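Putative uncharacterized protein (Emericella nidulans, PDB 3PGB) is a copper amine oxidase that probably oxidises primary amines to aldehydes, using a copper ion and a topaquinone made from one of its own tyrosines. Local coordinates at residues Leu692-His697 against Ala713-Ala718; Thr55-Ile60 against Asp334-Ser339; Ala132-Asn137 against Ala147-Gly152; Tyr521-Ser526 against Pro700-Leu705. All coordinates share one frame; numbering follows the deposited sequence.

Contact 1. Residues Leu692-His697 against Ala713-Ala718; sequences LNLGMH and AHSGVA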
loop_
_atom_site.group_PDB
_atom_site.type_symbol
_atom_site.label_atom_id
_atom_site.label_comp_id
_atom_site.label_asym_id
_atom_site.label_seq_id
_atom_site.Cartn_x
_atom_site.Cartn_y
_atom_site.Cartn_z
ATOM N N LEU A 692 -8.996 -13.133 8.003
ATOM C CA LEU A 692 -8.336 -11.825 7.907
ATOM C C LEU A 692 -9.335 -10.703 7.721
ATOM O O LEU A 692 -10.265 -10.827 6.920
ATOM C CB LEU A 692 -7.383 -11.797 6.712
ATOM C CG LEU A 692 -6.249 -12.807 6.717
ATOM C CD1 LEU A 692 -5.561 -12.780 5.368
ATOM C CD2 LEU A 692 -5.271 -12.518 7.859
ATOM N N ASN A 693 -9.132 -9.603 8.446
ATOM C CA ASN A 693 -9.906 -8.388 8.226
ATOM C C ASN A 693 -9.139 -7.367 7.393
ATOM O O ASN A 693 -8.006 -7.004 7.722
ATOM C CB ASN A 693 -10.324 -7.749 9.553
ATOM C CG ASN A 693 -11.524 -8.432 10.185
ATOM O OD1 ASN A 693 -12.419 -8.914 9.489
ATOM N ND2 ASN A 693 -11.555 -8.463 11.510
ATOM N N LEU A 694 -9.748 -6.932 6.296
ATOM C CA LEU A 694 -9.362 -5.690 5.661
ATOM C C LEU A 694 -10.308 -4.645 6.230
ATOM O O LEU A 694 -11.431 -4.976 6.617
ATOM C CB LEU A 694 -9.488 -5.780 4.141
ATOM C CG LEU A 694 -8.712 -6.894 3.426
ATOM C CD1 LEU A 694 -8.686 -6.622 1.931
ATOM C CD2 LEU A 694 -7.309 -7.050 3.949
ATOM N N GLY A 695 -9.868 -3.395 6.315
ATOM C CA GLY A 695 -10.714 -2.355 6.881
ATOM C C GLY A 695 -10.105 -0.970 6.943
ATOM O O GLY A 695 -8.910 -0.802 6.719
ATOM N N MET A 696 -10.948 0.014 7.257
ATOM C CA MET A 696 -10.574 1.430 7.262
ATOM C C MET A 696 -11.343 2.176 8.339
ATOM O O MET A 696 -12.504 1.859 8.594
ATOM C CB MET A 696 -10.967 2.080 5.941
ATOM C CG MET A 696 -10.224 1.605 4.723
ATOM S SD MET A 696 -11.345 1.432 3.317
ATOM C CE MET A 696 -11.704 -0.329 3.381
ATOM N N HIS A 697 -10.708 3.179 8.943
ATOM C CA HIS A 697 -11.414 4.146 9.765
ATOM C C HIS A 697 -11.707 5.327 8.857
ATOM O O HIS A 697 -10.783 5.976 8.361
ATOM C CB HIS A 697 -10.571 4.603 10.957
ATOM C CG HIS A 697 -10.099 3.487 11.833
ATOM N ND1 HIS A 697 -10.947 2.768 12.648
ATOM C CD2 HIS A 697 -8.862 2.973 12.030
ATOM C CE1 HIS A 697 -10.252 1.854 13.302
ATOM N NE2 HIS A 697 -8.985 1.961 12.949
ATOM N N ALA A 713 -9.284 5.418 -0.047
ATOM C CA ALA A 713 -10.127 4.416 0.611
ATOM C C ALA A 713 -9.688 3.021 0.157
ATOM O O ALA A 713 -10.261 2.441 -0.759
ATOM C CB ALA A 713 -11.593 4.658 0.296
ATOM N N HIS A 714 -8.669 2.490 0.820
ATOM C CA HIS A 714 -7.951 1.318 0.337
ATOM C C HIS A 714 -7.416 0.510 1.515
ATOM O O HIS A 714 -7.026 1.064 2.538
ATOM C CB HIS A 714 -6.814 1.774 -0.582
ATOM C CG HIS A 714 -5.920 0.674 -1.064
ATOM N ND1 HIS A 714 -6.400 -0.525 -1.542
ATOM C CD2 HIS A 714 -4.574 0.615 -1.190
ATOM C CE1 HIS A 714 -5.388 -1.286 -1.915
ATOM N NE2 HIS A 714 -4.268 -0.618 -1.713
ATOM N N SER A 715 -7.428 -0.807 1.358
ATOM C CA SER A 715 -6.994 -1.725 2.393
ATOM C C SER A 715 -6.628 -3.042 1.720
ATOM O O SER A 715 -7.328 -3.494 0.811
ATOM C CB SER A 715 -8.115 -1.926 3.413
ATOM O OG SER A 715 -7.726 -2.796 4.454
ATOM N N GLY A 716 -5.524 -3.652 2.140
ATOM C CA GLY A 716 -5.070 -4.874 1.498
ATOM C C GLY A 716 -4.125 -5.709 2.329
ATOM O O GLY A 716 -3.430 -5.199 3.205
ATOM N N VAL A 717 -4.130 -7.010 2.041
ATOM C CA VAL A 717 -3.176 -7.964 2.604
ATOM C C VAL A 717 -2.496 -8.693 1.455
ATOM O O VAL A 717 -2.980 -8.677 0.330
ATOM C CB VAL A 717 -3.849 -9.002 3.538
ATOM C CG1 VAL A 717 -4.226 -8.364 4.865
ATOM C CG2 VAL A 717 -5.065 -9.633 2.872
ATOM N N ALA A 718 -1.366 -9.321 1.745
ATOM C CA ALA A 718 -0.616 -10.047 0.738
ATOM C C ALA A 718 -0.063 -11.335 1.329
ATOM O O ALA A 718 0.424 -11.348 2.456
ATOM C CB ALA A 718 0.504 -9.192 0.218
#
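Ala713 meets Met696 through its CB, which lies 4.4 Å from Met696 SD. The methionine chain is bent beyond CG, so the sulfur passes over the backbone at Ala713-His714, with SD 3.8 Å from His714 N, and the methyl end turns on toward Ser715. There Met696 CE lies 3.9 Å from Ser715 CB. His714 gives this contact mainly its backbone, because its CB is directed away from the 692-697 strand.

Ser715 makes the polar link. Its OG, anti to the backbone N (chi1 -179°), is carried across to Gly695 and accepts the Gly695 N-H at 2.9 Å with an N-H...O angle of 149°. The same hydroxyl is also bonded to the carbonyl of Gly623, so a donor and an acceptor both engage it. Leu694 CB packs at 3.5 Å from Ser715 OG, and Leu694 CD1 reaches the Ser715 carbonyl.

Past Gly716, whose backbone the Leu694 methyls touch, Val717 offers both branches. Leu694 CD2 fits close to the pair, 3.5 Å from Val717 CG1, while Val717 CG2 also meets Leu692 CD1 at 4.0 Å.

The strands run at 156° with axes 5.9 Å apart and share no backbone-backbone hydrogen bond; 692-697 is bonded to strand 532-542 and 713-718 to strand 498-504. This is packing between layers of the amine oxidase beta-sandwich, apolar apart from one satisfied hydroxyl. Since Met696 also packs against the copper ligand His534, the interface probably gives that ligand a mainly apolar neighbour on this side.

Contact 2. Residues Thr55-Ile60 against Asp334-Ser339; sequences TPPQEI and DGARYS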
loop_
_atom_site.group_PDB
_atom_site.type_symbol
_atom_site.label_atom_id
_atom_site.label_comp_id
_atom_site.label_asym_id
_atom_site.label_seq_id
_atom_site.Cartn_x
_atom_site.Cartn_y
_atom_site.Cartn_z
ATOM N N THR A 55 -4.963 -11.907 -29.164
ATOM C CA THR A 55 -5.593 -13.209 -29.094
ATOM C C THR A 55 -6.291 -13.393 -27.753
ATOM O O THR A 55 -5.740 -13.018 -26.717
ATOM C CB THR A 55 -4.563 -14.329 -29.311
ATOM O OG1 THR A 55 -3.321 -13.961 -28.707
ATOM C CG2 THR A 55 -4.328 -14.545 -30.802
ATOM N N PRO A 56 -7.507 -13.983 -27.763
ATOM C CA PRO A 56 -8.209 -14.224 -26.501
ATOM C C PRO A 56 -7.453 -15.239 -25.645
ATOM O O PRO A 56 -6.447 -15.785 -26.096
ATOM C CB PRO A 56 -9.573 -14.790 -26.945
ATOM C CG PRO A 56 -9.623 -14.674 -28.427
ATOM C CD PRO A 56 -8.215 -14.591 -28.904
ATOM N N PRO A 57 -7.921 -15.487 -24.412
ATOM C CA PRO A 57 -7.230 -16.484 -23.590
ATOM C C PRO A 57 -7.331 -17.881 -24.187
ATOM O O PRO A 57 -8.253 -18.156 -24.947
ATOM C CB PRO A 57 -7.967 -16.416 -22.246
ATOM C CG PRO A 57 -9.265 -15.738 -22.525
ATOM C CD PRO A 57 -9.058 -14.864 -23.708
ATOM N N GLN A 58 -6.386 -18.752 -23.852
ATOM C CA GLN A 58 -6.427 -20.134 -24.321
ATOM C C GLN A 58 -7.663 -20.839 -23.763
ATOM O O GLN A 58 -8.087 -20.560 -22.639
ATOM C CB GLN A 58 -5.151 -20.891 -23.926
ATOM C CG GLN A 58 -3.905 -20.377 -24.634
ATOM C CD GLN A 58 -2.642 -21.180 -24.336
ATOM O OE1 GLN A 58 -2.598 -21.987 -23.406
ATOM N NE2 GLN A 58 -1.607 -20.952 -25.129
ATOM N N GLU A 59 -8.258 -21.711 -24.578
ATOM C CA GLU A 59 -9.342 -22.588 -24.133
ATOM C C GLU A 59 -8.754 -23.875 -23.602
ATOM O O GLU A 59 -8.195 -24.651 -24.366
ATOM C CB GLU A 59 -10.269 -22.963 -25.283
ATOM C CG GLU A 59 -11.212 -21.889 -25.747
ATOM C CD GLU A 59 -12.093 -22.391 -26.881
ATOM O OE1 GLU A 59 -12.015 -21.828 -28.000
ATOM O OE2 GLU A 59 -12.833 -23.377 -26.655
ATOM N N ILE A 60 -8.887 -24.101 -22.301
ATOM C CA ILE A 60 -8.485 -25.363 -21.700
ATOM C C ILE A 60 -9.668 -26.019 -20.996
ATOM O O ILE A 60 -10.733 -25.413 -20.843
ATOM C CB ILE A 60 -7.316 -25.178 -20.711
ATOM C CG1 ILE A 60 -7.688 -24.198 -19.593
ATOM C CG2 ILE A 60 -6.072 -24.690 -21.444
ATOM C CD1 ILE A 60 -6.835 -24.366 -18.356
ATOM N N ASP A 334 -0.059 -8.942 -27.519
ATOM C CA ASP A 334 -0.246 -10.364 -27.813
ATOM C C ASP A 334 -1.508 -10.938 -27.179
ATOM O O ASP A 334 -1.661 -12.152 -27.087
ATOM C CB ASP A 334 0.989 -11.163 -27.392
ATOM C CG ASP A 334 2.184 -10.886 -28.280
ATOM O OD1 ASP A 334 2.174 -9.848 -28.970
ATOM O OD2 ASP A 334 3.138 -11.691 -28.289
ATOM N N GLY A 335 -2.425 -10.069 -26.770
ATOM C CA GLY A 335 -3.657 -10.514 -26.133
ATOM C C GLY A 335 -3.438 -11.159 -24.775
ATOM O O GLY A 335 -2.475 -10.841 -24.073
ATOM N N ALA A 336 -4.336 -12.078 -24.423
ATOM C CA ALA A 336 -4.394 -12.672 -23.084
ATOM C C ALA A 336 -3.392 -13.807 -22.910
ATOM O O ALA A 336 -3.503 -14.839 -23.567
ATOM C CB ALA A 336 -5.802 -13.183 -22.813
ATOM N N ARG A 337 -2.427 -13.630 -22.012
ATOM C CA ARG A 337 -1.421 -14.672 -21.742
ATOM C C ARG A 337 -1.824 -15.596 -20.588
ATOM O O ARG A 337 -1.014 -15.938 -19.732
ATOM C CB ARG A 337 -0.062 -14.040 -21.458
ATOM C CG ARG A 337 0.504 -13.228 -22.619
ATOM C CD ARG A 337 1.944 -12.814 -22.336
ATOM N NE ARG A 337 2.063 -12.267 -20.988
ATOM C CZ ARG A 337 3.172 -12.241 -20.257
ATOM N NH1 ARG A 337 4.321 -12.719 -20.715
ATOM N NH2 ARG A 337 3.119 -11.725 -19.038
ATOM N N TYR A 338 -3.083 -16.008 -20.587
ATOM C CA TYR A 338 -3.603 -16.940 -19.593
ATOM C C TYR A 338 -4.583 -17.907 -20.256
ATOM O O TYR A 338 -4.847 -17.808 -21.461
ATOM C CB TYR A 338 -4.254 -16.185 -18.431
ATOM C CG TYR A 338 -5.278 -15.153 -18.829
ATOM C CD1 TYR A 338 -4.899 -13.853 -19.141
ATOM C CD2 TYR A 338 -6.633 -15.467 -18.864
ATOM C CE1 TYR A 338 -5.846 -12.894 -19.487
ATOM C CE2 TYR A 338 -7.586 -14.519 -19.218
ATOM C CZ TYR A 338 -7.182 -13.238 -19.527
ATOM O OH TYR A 338 -8.113 -12.299 -19.873
ATOM N N SER A 339 -5.095 -18.851 -19.475
ATOM C CA SER A 339 -5.981 -19.889 -19.989
ATOM C C SER A 339 -7.232 -19.988 -19.138
ATOM O O SER A 339 -7.180 -19.815 -17.930
ATOM C CB SER A 339 -5.243 -21.221 -19.999
ATOM O OG SER A 339 -3.958 -21.067 -20.585
#
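The Tyr338 ring and the Pro57 ring lie side by side and point the same way, with Pro57 CB approaching the phenol obliquely, 3.6 Å from Tyr338 CE2. Elsewhere the phenol meets Phe473 edge-to-face, and its OH is bonded to Ser426. Tyr338 CB heads away from the 55-60 segment, but CG, lying between the backbone N and the carbonyl carbon (chi1 52°), lets the ring double back beside the proline. The Gln58 chain, extended beyond CG, brings OE1 to 3.3 Å from Ser339 OG, a weak bond whose proton has another acceptor within reach.

Pro57 CD also rests 3.8 Å from Ala336 CB. Beyond Gln58, Ile60 holds CG1, CG2 and CD1 around Ser339 CB, the closest being Ile60 CG2 at 3.8 Å.

The backbones run nearly parallel; their end-to-end directions differ by 15°. Ala336 N donates to Thr55 O at 2.8 Å, and Gly335 CA approaches the same oxygen at 3.3 Å. Gln58 N then donates to Tyr338 O at 3.0 Å, and Gln58 pairs with Ser339 as a parallel bridge, which adds the short strand 58-59 to strand 339-341.

Gln322 of the second subunit also bonds Tyr338 O, while Gln326 of that subunit bonds Asp334 OD2. The chemistry is thus mostly backbone hydrogen bonding with modest apolar cover, which implies that the N-terminal segment is held largely by main-chain hydrogen bonds at a partly exposed border with the dimer partner.

Contact 3. Residues Ala132-Asn137 against Ala147-Gly152; sequences AHVRLN and ADILVG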
loop_
_atom_site.group_PDB
_atom_site.type_symbol
_atom_site.label_atom_id
_atom_site.label_comp_id
_atom_site.label_asym_id
_atom_site.label_seq_id
_atom_site.Cartn_x
_atom_site.Cartn_y
_atom_site.Cartn_z
ATOM N N ALA A 132 -28.881 -28.590 -3.226
ATOM C CA ALA A 132 -29.227 -27.176 -3.197
ATOM C C ALA A 132 -29.372 -26.707 -1.749
ATOM O O ALA A 132 -29.816 -27.457 -0.882
ATOM C CB ALA A 132 -30.514 -26.921 -3.974
ATOM N N HIS A 133 -28.949 -25.473 -1.500
ATOM C CA HIS A 133 -29.257 -24.765 -0.268
ATOM C C HIS A 133 -30.416 -23.825 -0.593
ATOM O O HIS A 133 -30.338 -23.036 -1.536
ATOM C CB HIS A 133 -28.028 -23.998 0.231
ATOM C CG HIS A 133 -28.317 -23.046 1.352
ATOM N ND1 HIS A 133 -27.735 -21.799 1.436
ATOM C CD2 HIS A 133 -29.134 -23.152 2.428
ATOM C CE1 HIS A 133 -28.178 -21.180 2.517
ATOM N NE2 HIS A 133 -29.027 -21.980 3.137
ATOM N N VAL A 134 -31.505 -23.942 0.160
ATOM C CA VAL A 134 -32.676 -23.102 -0.060
ATOM C C VAL A 134 -33.009 -22.331 1.210
ATOM O O VAL A 134 -32.843 -22.844 2.317
ATOM C CB VAL A 134 -33.889 -23.932 -0.524
ATOM C CG1 VAL A 134 -35.143 -23.062 -0.614
ATOM C CG2 VAL A 134 -33.602 -24.581 -1.865
ATOM N N ARG A 135 -33.442 -21.084 1.033
ATOM C CA ARG A 135 -33.923 -20.245 2.125
ATOM C C ARG A 135 -35.360 -19.845 1.884
ATOM O O ARG A 135 -35.704 -19.358 0.805
ATOM C CB ARG A 135 -33.103 -18.970 2.249
ATOM C CG ARG A 135 -31.743 -19.177 2.851
ATOM C CD ARG A 135 -31.273 -17.956 3.621
ATOM N NE ARG A 135 -29.879 -17.666 3.310
ATOM C CZ ARG A 135 -29.453 -16.686 2.516
ATOM N NH1 ARG A 135 -30.300 -15.833 1.941
ATOM N NH2 ARG A 135 -28.151 -16.552 2.306
ATOM N N LEU A 136 -36.188 -20.023 2.907
ATOM C CA LEU A 136 -37.592 -19.674 2.821
ATOM C C LEU A 136 -37.879 -18.499 3.737
ATOM O O LEU A 136 -37.396 -18.456 4.866
ATOM C CB LEU A 136 -38.456 -20.876 3.209
ATOM C CG LEU A 136 -38.194 -22.156 2.408
ATOM C CD1 LEU A 136 -38.879 -23.361 3.054
ATOM C CD2 LEU A 136 -38.638 -21.976 0.965
ATOM N N ASN A 137 -38.648 -17.536 3.234
ATOM C CA ASN A 137 -39.167 -16.452 4.058
ATOM C C ASN A 137 -40.593 -16.811 4.425
ATOM O O ASN A 137 -41.507 -16.662 3.618
ATOM C CB ASN A 137 -39.107 -15.122 3.303
ATOM C CG ASN A 137 -39.346 -13.915 4.205
ATOM O OD1 ASN A 137 -39.623 -14.056 5.402
ATOM N ND2 ASN A 137 -39.240 -12.721 3.633
ATOM N N ALA A 147 -35.807 -19.720 6.941
ATOM C CA ALA A 147 -35.534 -21.143 7.104
ATOM C C ALA A 147 -34.488 -21.644 6.106
ATOM O O ALA A 147 -34.750 -21.696 4.904
ATOM C CB ALA A 147 -36.829 -21.940 6.961
ATOM N N ASP A 148 -33.312 -22.009 6.617
ATOM C CA ASP A 148 -32.284 -22.673 5.820
ATOM C C ASP A 148 -32.583 -24.175 5.726
ATOM O O ASP A 148 -32.681 -24.859 6.751
ATOM C CB ASP A 148 -30.896 -22.471 6.446
ATOM C CG ASP A 148 -30.395 -21.042 6.329
ATOM O OD1 ASP A 148 -30.147 -20.408 7.379
ATOM O OD2 ASP A 148 -30.226 -20.552 5.194
ATOM N N ILE A 149 -32.714 -24.685 4.501
ATOM C CA ILE A 149 -32.960 -26.120 4.267
ATOM C C ILE A 149 -32.016 -26.677 3.185
ATOM O O ILE A 149 -31.384 -25.910 2.461
ATOM C CB ILE A 149 -34.448 -26.392 3.882
ATOM C CG1 ILE A 149 -34.812 -25.708 2.564
ATOM C CG2 ILE A 149 -35.377 -25.890 4.967
ATOM C CD1 ILE A 149 -36.231 -25.973 2.104
ATOM N N LEU A 150 -31.918 -28.004 3.096
ATOM C CA LEU A 150 -31.155 -28.674 2.035
ATOM C C LEU A 150 -32.098 -29.430 1.114
ATOM O O LEU A 150 -32.915 -30.222 1.586
ATOM C CB LEU A 150 -30.159 -29.681 2.611
ATOM C CG LEU A 150 -28.719 -29.260 2.904
ATOM C CD1 LEU A 150 -27.861 -30.515 3.097
ATOM C CD2 LEU A 150 -28.136 -28.382 1.807
ATOM N N VAL A 151 -31.973 -29.204 -0.194
ATOM C CA VAL A 151 -32.761 -29.935 -1.181
ATOM C C VAL A 151 -31.841 -30.797 -2.042
ATOM O O VAL A 151 -30.962 -30.282 -2.742
ATOM C CB VAL A 151 -33.573 -28.989 -2.072
ATOM C CG1 VAL A 151 -34.296 -29.774 -3.163
ATOM C CG2 VAL A 151 -34.565 -28.189 -1.227
ATOM N N GLY A 152 -32.039 -32.110 -1.978
ATOM C CA GLY A 152 -31.216 -33.039 -2.735
ATOM C C GLY A 152 -31.594 -34.489 -2.503
ATOM O O GLY A 152 -32.496 -34.770 -1.719
#
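Asp148 OD2 is gripped by two side chains of the neighbouring strand. His133 NE2 donates to it at 2.8 Å, the oxygen lying close to the imidazole plane but being met from above the carboxylate plane, 36° out of it. Arg135 comes alongside: its CG is 3.1 Å from OD2, and NE makes a longer salt bridge at 3.5 Å. OD2 lies at the guanidinium edge, with the guanidinium and carboxylate planes 81° apart. A chi1 of 170° sets the His133 imidazole on the carbonyl side, trans to N, and the ring reaches diagonally to Asp148, two residues from its own bridge partner Leu150 and itself paired with Arg135.

The other face is apolar. Val134 CB packs on Ile149 CG1 at 3.7 Å, Leu136 CD1 meets Ile149 CD1 at 3.8 Å, and Val134 CG2 touches Val151 CG2 at 3.8 Å. Val79 and Leu83 of helix 73-84 cover this side.

Six backbone hydrogen bonds join Ala132 with Val151, Val134 with Ile149 and Leu136 with Ala147, the shortest being Ala132 N to Val151 O at 2.7 Å. This is an antiparallel hairpin in a sheet with a helix on one face.

Glu108 bonds His133 ND1, His660 bonds Asp148 OD1 and Asp361 pairs with Arg135 NH2. With acidic groups at both ring nitrogens, His133 is probably cationic, and the chemistry implies a buried charge network on one face set against a hydrophobic layer on the other.

Contact 4. Residues Tyr521-Ser526 against Pro700-Leu705; sequences YQIHDS and PHTGDL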
loop_
_atom_site.group_PDB
_atom_site.type_symbol
_atom_site.label_atom_id
_atom_site.label_comp_id
_atom_site.label_asym_id
_atom_site.label_seq_id
_atom_site.Cartn_x
_atom_site.Cartn_y
_atom_site.Cartn_z
ATOM N N TYR A 521 -16.813 15.830 10.917
ATOM C CA TYR A 521 -16.656 17.204 10.467
ATOM C C TYR A 521 -17.935 17.696 9.822
ATOM O O TYR A 521 -18.676 16.922 9.222
ATOM C CB TYR A 521 -15.563 17.307 9.408
ATOM C CG TYR A 521 -14.274 16.606 9.740
ATOM C CD1 TYR A 521 -13.487 17.025 10.798
ATOM C CD2 TYR A 521 -13.825 15.545 8.969
ATOM C CE1 TYR A 521 -12.295 16.399 11.094
ATOM C CE2 TYR A 521 -12.634 14.914 9.254
ATOM C CZ TYR A 521 -11.875 15.349 10.320
ATOM O OH TYR A 521 -10.698 14.718 10.612
ATOM N N GLN A 522 -18.174 18.996 9.915
ATOM C CA GLN A 522 -19.150 19.634 9.058
ATOM C C GLN A 522 -18.502 19.835 7.684
ATOM O O GLN A 522 -17.491 20.526 7.569
ATOM C CB GLN A 522 -19.595 20.969 9.653
ATOM C CG GLN A 522 -20.713 21.640 8.883
ATOM C CD GLN A 522 -21.424 22.717 9.683
ATOM O OE1 GLN A 522 -22.373 23.321 9.177
ATOM N N ILE A 523 -19.076 19.225 6.651
ATOM C CA ILE A 523 -18.507 19.292 5.296
ATOM C C ILE A 523 -19.394 20.003 4.266
ATOM O O ILE A 523 -18.974 20.191 3.120
ATOM C CB ILE A 523 -18.133 17.880 4.778
ATOM C CG1 ILE A 523 -19.364 16.970 4.697
ATOM C CG2 ILE A 523 -17.067 17.257 5.682
ATOM C CD1 ILE A 523 -19.102 15.690 3.967
ATOM N N HIS A 524 -20.605 20.395 4.667
ATOM C CA HIS A 524 -21.501 21.187 3.806
ATOM C C HIS A 524 -22.521 21.984 4.630
ATOM O O HIS A 524 -22.630 21.794 5.836
ATOM C CB HIS A 524 -22.216 20.297 2.787
ATOM C CG HIS A 524 -22.413 20.954 1.458
ATOM N ND1 HIS A 524 -23.653 21.338 0.992
ATOM C CD2 HIS A 524 -21.523 21.314 0.504
ATOM C CE1 HIS A 524 -23.518 21.897 -0.196
ATOM N NE2 HIS A 524 -22.237 21.896 -0.516
ATOM N N ASP A 525 -23.267 22.863 3.965
ATOM C CA ASP A 525 -24.160 23.836 4.626
ATOM C C ASP A 525 -24.843 23.289 5.882
ATOM O O ASP A 525 -24.863 23.953 6.916
ATOM C CB ASP A 525 -25.222 24.375 3.651
ATOM C CG ASP A 525 -24.615 24.976 2.377
ATOM O OD1 ASP A 525 -25.293 25.806 1.722
ATOM O OD2 ASP A 525 -23.467 24.614 2.020
ATOM N N SER A 526 -25.388 22.081 5.791
ATOM C CA SER A 526 -26.018 21.430 6.944
ATOM C C SER A 526 -25.654 19.947 7.021
ATOM O O SER A 526 -26.463 19.113 7.447
ATOM C CB SER A 526 -27.536 21.616 6.882
ATOM O OG SER A 526 -27.870 22.985 7.007
ATOM N N PRO A 700 -15.351 10.923 6.907
ATOM C CA PRO A 700 -15.410 11.656 5.650
ATOM C C PRO A 700 -15.251 13.163 5.795
ATOM O O PRO A 700 -15.881 13.772 6.673
ATOM C CB PRO A 700 -16.806 11.323 5.120
ATOM C CG PRO A 700 -17.133 10.047 5.734
ATOM C CD PRO A 700 -16.590 10.154 7.113
ATOM N N HIS A 701 -14.417 13.739 4.923
ATOM C CA HIS A 701 -14.224 15.180 4.836
ATOM C C HIS A 701 -14.849 15.723 3.544
ATOM O O HIS A 701 -15.553 14.998 2.837
ATOM C CB HIS A 701 -12.727 15.532 4.959
ATOM C CG HIS A 701 -11.912 15.249 3.729
ATOM N ND1 HIS A 701 -11.329 16.250 2.980
ATOM C CD2 HIS A 701 -11.550 14.084 3.143
ATOM C CE1 HIS A 701 -10.661 15.716 1.975
ATOM N NE2 HIS A 701 -10.780 14.403 2.049
ATOM N N THR A 702 -14.584 16.993 3.238
ATOM C CA THR A 702 -15.190 17.658 2.087
ATOM C C THR A 702 -14.817 16.998 0.759
ATOM O O THR A 702 -15.578 17.058 -0.204
ATOM C CB THR A 702 -14.796 19.152 2.030
ATOM O OG1 THR A 702 -13.362 19.275 2.069
ATOM C CG2 THR A 702 -15.420 19.920 3.191
ATOM N N GLY A 703 -13.646 16.370 0.716
ATOM C CA GLY A 703 -13.199 15.632 -0.460
ATOM C C GLY A 703 -13.933 14.322 -0.696
ATOM O O GLY A 703 -13.701 13.646 -1.697
ATOM N N ASP A 704 -14.804 13.940 0.229
ATOM C CA ASP A 704 -15.707 12.819 -0.001
ATOM C C ASP A 704 -16.996 13.259 -0.708
ATOM O O ASP A 704 -17.871 12.436 -0.957
ATOM C CB ASP A 704 -16.009 12.108 1.319
ATOM C CG ASP A 704 -14.800 11.368 1.856
ATOM O OD1 ASP A 704 -14.580 10.226 1.412
ATOM O OD2 ASP A 704 -14.071 11.920 2.702
ATOM N N LEU A 705 -17.100 14.549 -1.031
ATOM C CA LEU A 705 -18.214 15.077 -1.812
ATOM C C LEU A 705 -17.769 15.301 -3.256
ATOM O O LEU A 705 -16.741 15.935 -3.490
ATOM C CB LEU A 705 -18.687 16.410 -1.235
ATOM C CG LEU A 705 -19.124 16.419 0.226
ATOM C CD1 LEU A 705 -19.471 17.843 0.635
ATOM C CD2 LEU A 705 -20.298 15.486 0.449
HETATM O O HOH W 1 -17.107 13.820 9.075
#
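Ile523 and Thr702 bring their CA atoms within 4.9 Å, where a classic beta bulge meets a 3-10 turn. In the bulge Ile523 and His524 stand together opposite the adjoining strand 527-528. The turn, residues 702-704, is closed by Asp704 N to His701 O at 2.9 Å, and Asp704 OD2 accepts His701 N, also at 2.9 Å. No direct hydrogen bond crosses the contact, but a water bridges it, 2.7 Å from Tyr521 N, which donates to it, and 2.7 Å from Pro700 O.

Among side chains Ile523 does most of the filling. Its CG1 sits between the backbone N and the carbonyl carbon (chi1 61°), which sends CD1 to Leu705 CD2 at 3.7 Å. The Tyr521 ring turns its edge to Pro700 O, and Leu705 CD1 reaches obliquely to the His524 ring.

The turn lies by the copper site: Asp704 OD1 is bonded to the copper ligand His698 and so probably helps to orient it. The second subunit also takes part, through Leu725 O and Asn723 N of that subunit, bonded to Thr702 OG1 and His701 ND1. The tightest point is apolar against backbone, Ile523 CG2 lying 3.4 Å from His701 C.

Contacts 1 and 4 belong to the catalytic domain and flank the copper site: the 692-697 strand is followed almost at once by the 700-705 turn. Contact 1 is deep, its centre about 11 Å from the centre of the chain, and joins beta layers by methyl groups and one hydroxyl; contact 4, also buried but farther out, relies on a bulge, a turn and a bridging water beside the second subunit. Contact 2, partly exposed and likewise next to that subunit, depends on parallel backbone bonding. Contact 3 lies in a separate sheet, touches no other chain of the assembly and divides its two faces between charge and apolar packing. Along the chain it is nested within the loop closed by contact 2.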